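Local coordinates for pesticidal crystal protein Cry2Aa (Bacillus thuringiensis serovar kurstaki, PDB 1I5P) that kills dipteran and lepidopteran larvae by binding to their midgut epithelial cells and promoting colloid-osmotic lysis, at residues V19-E27 with N469-A477; D490-P498 with L619-N628. One frame throughout, in Å; residues are numbered along the deposited sequence.

Interaction 1: V19-E27 with N469-A477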
# COMPACT_ATOMS: atom_id res chain seq x y z
N VAL A 19 -2.83 23.99 -12.33
CA VAL A 19 -4.12 23.63 -12.91
C VAL A 19 -4.19 22.19 -13.43
O VAL A 19 -5.25 21.56 -13.38
CB VAL A 19 -4.49 24.59 -14.06
CG1 VAL A 19 -3.57 24.37 -15.26
CG2 VAL A 19 -5.95 24.41 -14.44
N ALA A 20 -3.06 21.67 -13.90
CA ALA A 20 -3.00 20.31 -14.43
C ALA A 20 -2.29 19.31 -13.51
O ALA A 20 -1.22 19.60 -12.96
CB ALA A 20 -2.33 20.31 -15.80
N HIS A 21 -2.89 18.13 -13.36
CA HIS A 21 -2.35 17.05 -12.54
C HIS A 21 -2.32 15.79 -13.40
O HIS A 21 -3.30 15.48 -14.07
CB HIS A 21 -3.26 16.81 -11.32
CG HIS A 21 -2.88 15.60 -10.51
ND1 HIS A 21 -1.87 15.62 -9.57
CD2 HIS A 21 -3.36 14.34 -10.52
CE1 HIS A 21 -1.75 14.42 -9.03
NE2 HIS A 21 -2.64 13.63 -9.59
N ASP A 22 -1.21 15.07 -13.39
CA ASP A 22 -1.09 13.85 -14.19
C ASP A 22 -1.51 12.61 -13.38
O ASP A 22 -0.81 12.19 -12.45
CB ASP A 22 0.35 13.71 -14.68
CG ASP A 22 0.54 12.49 -15.56
OD1 ASP A 22 -0.45 11.81 -15.87
OD2 ASP A 22 1.70 12.22 -15.94
N PRO A 23 -2.67 12.03 -13.72
CA PRO A 23 -3.18 10.83 -13.03
C PRO A 23 -2.32 9.59 -13.26
O PRO A 23 -2.57 8.54 -12.68
CB PRO A 23 -4.58 10.68 -13.62
CG PRO A 23 -4.40 11.19 -15.02
CD PRO A 23 -3.61 12.46 -14.77
N PHE A 24 -1.32 9.71 -14.13
CA PHE A 24 -0.40 8.61 -14.43
C PHE A 24 1.05 9.09 -14.26
O PHE A 24 1.94 8.63 -14.97
CB PHE A 24 -0.59 8.12 -15.87
CG PHE A 24 -1.91 7.46 -16.13
CD1 PHE A 24 -2.87 8.08 -16.92
CD2 PHE A 24 -2.20 6.22 -15.57
CE1 PHE A 24 -4.10 7.47 -17.16
CE2 PHE A 24 -3.43 5.60 -15.80
CZ PHE A 24 -4.38 6.23 -16.60
N SER A 25 1.27 10.00 -13.32
CA SER A 25 2.61 10.53 -13.09
C SER A 25 3.65 9.44 -12.83
O SER A 25 4.76 9.48 -13.38
CB SER A 25 2.60 11.56 -11.96
OG SER A 25 1.81 11.13 -10.86
N PHE A 26 3.31 8.47 -11.99
CA PHE A 26 4.22 7.37 -11.69
C PHE A 26 4.57 6.62 -12.97
O PHE A 26 5.75 6.37 -13.26
CB PHE A 26 3.59 6.39 -10.70
CG PHE A 26 4.38 5.13 -10.51
CD1 PHE A 26 5.54 5.13 -9.74
CD2 PHE A 26 3.99 3.94 -11.13
CE1 PHE A 26 6.30 3.97 -9.59
CE2 PHE A 26 4.75 2.77 -10.98
CZ PHE A 26 5.90 2.79 -10.21
N GLU A 27 3.55 6.25 -13.74
CA GLU A 27 3.78 5.53 -14.98
C GLU A 27 4.59 6.34 -15.99
O GLU A 27 5.35 5.78 -16.78
CB GLU A 27 2.44 5.13 -15.62
CG GLU A 27 1.64 4.05 -14.88
CD GLU A 27 1.06 4.52 -13.55
OE1 GLU A 27 0.73 5.71 -13.41
OE2 GLU A 27 0.92 3.67 -12.63
N ASN A 469 -1.29 6.53 -0.14
CA ASN A 469 -1.48 5.47 -1.12
C ASN A 469 -1.02 5.96 -2.49
O ASN A 469 -1.06 7.16 -2.77
CB ASN A 469 -2.96 5.06 -1.16
CG ASN A 469 -3.17 3.72 -1.83
OD1 ASN A 469 -3.13 3.62 -3.06
ND2 ASN A 469 -3.39 2.68 -1.04
N ARG A 470 -0.58 5.03 -3.33
CA ARG A 470 -0.12 5.37 -4.67
C ARG A 470 -1.26 5.77 -5.60
O ARG A 470 -1.03 6.47 -6.59
CB ARG A 470 0.62 4.18 -5.28
CG ARG A 470 2.00 3.93 -4.71
CD ARG A 470 2.74 2.92 -5.56
NE ARG A 470 4.19 3.06 -5.44
CZ ARG A 470 4.95 2.39 -4.58
NH1 ARG A 470 4.41 1.51 -3.76
NH2 ARG A 470 6.26 2.59 -4.56
N LYS A 471 -2.47 5.31 -5.29
CA LYS A 471 -3.64 5.60 -6.10
C LYS A 471 -3.59 6.99 -6.73
O LYS A 471 -3.44 7.99 -6.03
CB LYS A 471 -4.92 5.48 -5.27
CG LYS A 471 -6.19 5.64 -6.08
CD LYS A 471 -6.25 4.60 -7.19
CE LYS A 471 -7.59 4.65 -7.91
NZ LYS A 471 -7.73 3.52 -8.87
N ASN A 472 -3.72 7.05 -8.05
CA ASN A 472 -3.66 8.34 -8.73
C ASN A 472 -4.50 8.38 -10.01
O ASN A 472 -4.88 9.46 -10.46
CB ASN A 472 -2.19 8.65 -9.04
CG ASN A 472 -1.95 10.11 -9.43
OD1 ASN A 472 -2.68 11.00 -9.01
ND2 ASN A 472 -0.91 10.34 -10.22
N ASN A 473 -4.80 7.22 -10.58
CA ASN A 473 -5.59 7.17 -11.81
C ASN A 473 -7.08 7.37 -11.56
O ASN A 473 -7.90 6.48 -11.81
CB ASN A 473 -5.34 5.86 -12.57
CG ASN A 473 -5.86 4.64 -11.83
OD1 ASN A 473 -5.71 4.52 -10.62
ND2 ASN A 473 -6.47 3.72 -12.57
N ILE A 474 -7.41 8.55 -11.07
CA ILE A 474 -8.79 8.91 -10.78
C ILE A 474 -9.22 9.93 -11.83
O ILE A 474 -8.69 11.04 -11.89
CB ILE A 474 -8.92 9.57 -9.39
CG1 ILE A 474 -8.35 8.63 -8.32
CG2 ILE A 474 -10.39 9.88 -9.11
CD1 ILE A 474 -8.13 9.30 -6.96
N TYR A 475 -10.17 9.54 -12.67
CA TYR A 475 -10.66 10.42 -13.72
C TYR A 475 -11.32 11.65 -13.13
O TYR A 475 -11.00 12.78 -13.51
CB TYR A 475 -11.66 9.67 -14.60
CG TYR A 475 -12.29 10.56 -15.65
CD1 TYR A 475 -11.50 11.22 -16.59
CD2 TYR A 475 -13.67 10.76 -15.69
CE1 TYR A 475 -12.06 12.06 -17.54
CE2 TYR A 475 -14.24 11.60 -16.64
CZ TYR A 475 -13.44 12.24 -17.56
OH TYR A 475 -14.00 13.07 -18.51
N ALA A 476 -12.24 11.43 -12.20
CA ALA A 476 -12.95 12.52 -11.56
C ALA A 476 -13.84 11.95 -10.47
O ALA A 476 -13.88 10.75 -10.25
CB ALA A 476 -13.81 13.27 -12.59
N ALA A 477 -14.55 12.83 -9.78
CA ALA A 477 -15.46 12.40 -8.74
C ALA A 477 -16.77 12.09 -9.43
O ALA A 477 -17.20 12.83 -10.31
CB ALA A 477 -15.66 13.50 -7.72
O HOH W 1 0.73 8.08 -10.69

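Interaction 2: D490-P498 with L619-N628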
# COMPACT_ATOMS: atom_id res chain seq x y z
N ASP A 490 -3.31 3.50 -23.32
CA ASP A 490 -3.09 2.50 -24.35
C ASP A 490 -3.68 1.15 -23.96
O ASP A 490 -4.43 1.05 -23.00
CB ASP A 490 -1.59 2.36 -24.65
CG ASP A 490 -0.77 1.99 -23.42
OD1 ASP A 490 0.45 1.76 -23.58
OD2 ASP A 490 -1.34 1.92 -22.30
N TYR A 491 -3.33 0.10 -24.71
CA TYR A 491 -3.85 -1.23 -24.43
C TYR A 491 -3.08 -1.94 -23.33
O TYR A 491 -2.38 -2.93 -23.58
CB TYR A 491 -3.86 -2.09 -25.70
CG TYR A 491 -4.67 -3.36 -25.56
CD1 TYR A 491 -5.68 -3.47 -24.60
CD2 TYR A 491 -4.45 -4.45 -26.41
CE1 TYR A 491 -6.45 -4.62 -24.49
CE2 TYR A 491 -5.22 -5.61 -26.30
CZ TYR A 491 -6.22 -5.68 -25.34
OH TYR A 491 -7.00 -6.81 -25.23
N THR A 492 -3.22 -1.43 -22.12
CA THR A 492 -2.56 -1.99 -20.95
C THR A 492 -3.63 -2.41 -19.94
O THR A 492 -4.67 -1.76 -19.83
CB THR A 492 -1.64 -0.94 -20.28
OG1 THR A 492 -0.66 -0.49 -21.23
CG2 THR A 492 -0.94 -1.54 -19.06
N GLY A 493 -3.38 -3.51 -19.23
CA GLY A 493 -4.34 -3.96 -18.23
C GLY A 493 -4.27 -3.06 -17.01
O GLY A 493 -3.36 -2.24 -16.90
N PHE A 494 -5.22 -3.19 -16.09
CA PHE A 494 -5.22 -2.36 -14.89
C PHE A 494 -6.06 -2.97 -13.78
O PHE A 494 -6.96 -3.76 -14.04
CB PHE A 494 -5.72 -0.95 -15.23
CG PHE A 494 -7.14 -0.90 -15.70
CD1 PHE A 494 -8.16 -0.47 -14.86
CD2 PHE A 494 -7.47 -1.29 -17.00
CE1 PHE A 494 -9.49 -0.41 -15.30
CE2 PHE A 494 -8.80 -1.23 -17.45
CZ PHE A 494 -9.80 -0.80 -16.60
N THR A 495 -5.77 -2.57 -12.55
CA THR A 495 -6.51 -3.08 -11.40
C THR A 495 -7.38 -2.00 -10.77
O THR A 495 -7.20 -0.81 -11.02
CB THR A 495 -5.56 -3.60 -10.29
OG1 THR A 495 -4.79 -2.50 -9.78
CG2 THR A 495 -4.62 -4.65 -10.83
N ILE A 496 -8.32 -2.45 -9.95
CA ILE A 496 -9.22 -1.57 -9.22
C ILE A 496 -9.39 -2.17 -7.84
O ILE A 496 -9.83 -3.30 -7.71
CB ILE A 496 -10.63 -1.49 -9.85
CG1 ILE A 496 -10.58 -0.81 -11.22
CG2 ILE A 496 -11.56 -0.71 -8.91
CD1 ILE A 496 -11.96 -0.68 -11.88
N SER A 497 -9.02 -1.41 -6.81
CA SER A 497 -9.17 -1.91 -5.46
C SER A 497 -10.65 -2.03 -5.15
O SER A 497 -11.43 -1.10 -5.42
CB SER A 497 -8.53 -0.96 -4.44
OG SER A 497 -8.96 -1.29 -3.13
N PRO A 498 -11.07 -3.17 -4.59
CA PRO A 498 -12.47 -3.39 -4.25
C PRO A 498 -12.95 -2.34 -3.27
O PRO A 498 -14.15 -2.13 -3.11
CB PRO A 498 -12.45 -4.79 -3.65
CG PRO A 498 -11.38 -5.47 -4.45
CD PRO A 498 -10.29 -4.41 -4.43
N LEU A 619 -13.69 -10.05 -1.58
CA LEU A 619 -13.46 -9.52 -2.92
C LEU A 619 -12.09 -8.87 -2.72
O LEU A 619 -11.99 -7.82 -2.08
CB LEU A 619 -14.50 -8.45 -3.26
CG LEU A 619 -15.01 -8.34 -4.70
CD1 LEU A 619 -15.33 -6.89 -4.99
CD2 LEU A 619 -13.99 -8.87 -5.70
N MET A 620 -11.05 -9.49 -3.27
CA MET A 620 -9.69 -9.00 -3.09
C MET A 620 -9.10 -8.07 -4.15
O MET A 620 -8.40 -7.11 -3.80
CB MET A 620 -8.77 -10.20 -2.87
CG MET A 620 -9.20 -11.02 -1.65
SD MET A 620 -8.36 -12.58 -1.52
CE MET A 620 -6.76 -12.01 -0.93
N ASN A 621 -9.34 -8.35 -5.43
CA ASN A 621 -8.83 -7.48 -6.48
C ASN A 621 -9.66 -7.60 -7.74
O ASN A 621 -10.28 -8.63 -8.01
CB ASN A 621 -7.37 -7.80 -6.82
CG ASN A 621 -6.59 -6.56 -7.29
OD1 ASN A 621 -7.18 -5.55 -7.70
ND2 ASN A 621 -5.26 -6.63 -7.23
N ILE A 622 -9.67 -6.52 -8.51
CA ILE A 622 -10.40 -6.46 -9.76
C ILE A 622 -9.34 -6.15 -10.80
O ILE A 622 -8.71 -5.09 -10.76
CB ILE A 622 -11.45 -5.32 -9.73
CG1 ILE A 622 -12.45 -5.57 -8.59
CG2 ILE A 622 -12.19 -5.23 -11.07
CD1 ILE A 622 -13.30 -4.35 -8.24
N MET A 623 -9.12 -7.07 -11.73
CA MET A 623 -8.10 -6.82 -12.74
C MET A 623 -8.53 -7.08 -14.16
O MET A 623 -9.09 -8.13 -14.49
CB MET A 623 -6.84 -7.64 -12.43
CG MET A 623 -7.12 -9.06 -12.06
SD MET A 623 -6.95 -9.31 -10.29
CE MET A 623 -6.53 -11.05 -10.29
N PHE A 624 -8.26 -6.08 -15.01
CA PHE A 624 -8.58 -6.16 -16.43
C PHE A 624 -7.26 -6.48 -17.13
O PHE A 624 -6.28 -5.74 -17.01
CB PHE A 624 -9.14 -4.83 -16.93
CG PHE A 624 -10.42 -4.43 -16.26
CD1 PHE A 624 -10.41 -3.87 -15.00
CD2 PHE A 624 -11.64 -4.64 -16.89
CE1 PHE A 624 -11.59 -3.52 -14.36
CE2 PHE A 624 -12.84 -4.30 -16.25
CZ PHE A 624 -12.81 -3.74 -14.98
N VAL A 625 -7.25 -7.60 -17.84
CA VAL A 625 -6.06 -8.04 -18.53
C VAL A 625 -6.31 -8.14 -20.04
O VAL A 625 -7.38 -8.57 -20.47
CB VAL A 625 -5.63 -9.43 -17.98
CG1 VAL A 625 -4.33 -9.88 -18.62
CG2 VAL A 625 -5.50 -9.34 -16.46
N PRO A 626 -5.33 -7.73 -20.86
CA PRO A 626 -5.50 -7.81 -22.30
C PRO A 626 -5.92 -9.23 -22.65
O PRO A 626 -5.32 -10.20 -22.17
CB PRO A 626 -4.13 -7.42 -22.83
CG PRO A 626 -3.73 -6.36 -21.84
CD PRO A 626 -4.06 -7.05 -20.53
N THR A 627 -6.95 -9.34 -23.48
CA THR A 627 -7.50 -10.63 -23.87
C THR A 627 -6.52 -11.65 -24.45
O THR A 627 -6.73 -12.85 -24.33
CB THR A 627 -8.65 -10.44 -24.89
OG1 THR A 627 -8.12 -9.97 -26.13
CG2 THR A 627 -9.64 -9.41 -24.37
N ASN A 628 -5.45 -11.18 -25.07
CA ASN A 628 -4.48 -12.10 -25.66
C ASN A 628 -3.27 -12.36 -24.77
O ASN A 628 -2.25 -12.87 -25.23
CB ASN A 628 -4.02 -11.56 -27.02
CG ASN A 628 -3.56 -10.11 -26.96
OD1 ASN A 628 -3.81 -9.41 -25.97
ND2 ASN A 628 -2.91 -9.65 -28.02

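Interaction 1: V19-E27 with N469-A477
His-21 and Asn-472 meet through a nearly straight hydrogen bond: NE2 donates to OD1 over 2.7 Å, with 169° at the hydrogen. The amide oxygen lies in the imidazole plane and is met in its own carbonyl plane, on a lone pair, while ring and amide stand 78° apart, so the histidine edge reaches a steeply turned amide. The other end of that amide is held more loosely. Its ND2 gives a weak hydrogen bond to Asp-22 O, 2.9 Å away, and a further one to a water that also accepts from Phe-26 N and thus links the two segments. With chi1 at -165°, CG of Asn-472 lies opposite the backbone nitrogen and the amide extends into the bend at 21-25. Within that bend, Asp-22 OD1 accepts from Phe-24 N from above the carboxylate plane, an Asx turn; OD2 of the same carboxylate binds His-28. Around it, the N-terminal segment leading into the helical domain lies against the loop leading into strand 474-477, which pairs with strand 483-486 in one sheet of the C-terminal sandwich. Pro-23 packs tightly, its CB 3.4 Å from Asn-472 O and its CA 4.5 Å from Asn-473 CA. Phe-24 adds CE2 at 3.8 Å from Asn-473 CB, approaching obliquely, and both Pro-23 and Phe-24 also touch Leu-486. Towards Val-19 and Ala-20 the segments part: these two residues are exposed, and Ala-20 CB is 11.5 Å from the nearest atom of 469-477.

Interaction 2: D490-P498 with L619-N628
Leu-619, already within strand 617-626, touches Pro-498 just beyond strand 493-496, with which the strand pairs antiparallel in the C-terminal jelly-roll sandwich; the strand directions differ by 162°. CD1 of Leu-619 lies 3.8 Å from Pro-498 CB, and the proline ring also rests on the carbonyl oxygens of Leu-619 and Met-620. Met-620 and Asn-621 both face Arg-548, a classic beta bulge on the side of strand 541-550. Asn-621 OD1 lies 3.6 Å from Thr-495 CB. Ile-622 pairs with Ile-496: its O accepts from Ile-496 N over 2.8 Å, the return bond from its N is weak, and the two CB atoms are 3.9 Å apart. Met-623 faces Thr-495 in a non-hydrogen-bonded pair, its CB near Thr-495 CG2. Phe-624 is hydrogen-bonded to Phe-494 in both directions, and their rings form an offset stack with centroids 4.5 Å apart and planes only 8° from parallel. Phe-494 reaches this overlap with CG between its backbone N and carbonyl carbon (chi1 63°), while CE1 of Phe-624 also touches Ile-496 CD1. Pro-626 lays CB over one face of the Tyr-491 ring, 4.1 Å from its centroid, and its CD packs by Gly-493. At Thr-627 the backbone N donates to Tyr-491 OH over 3.1 Å, a hydroxyl also hydrogen-bonded to Ser-542 O; Asn-628 OD1 ends 4.1 Å from Tyr-491 CE2.

The centres of interactions 1 and 2 are about 17 Å apart, and their nearest atoms about 5 Å, without touching. They follow one another along the chain: interaction 1 joins the N-terminal segment to 469-477 across 441 intervening residues, whereas interaction 2 pairs two strands of the C-terminal domain. The short connection 478-489 leads from one to the other through strand 483-486. That connection touches both: Leu-486 meets Pro-23 and Phe-24 of interaction 1, while Ala-487 and Pro-488 pack on Phe-494 of interaction 2. Ser-270 is a second shared neighbour, touching Asn-473 and hydrogen-bonding to Thr-495 O.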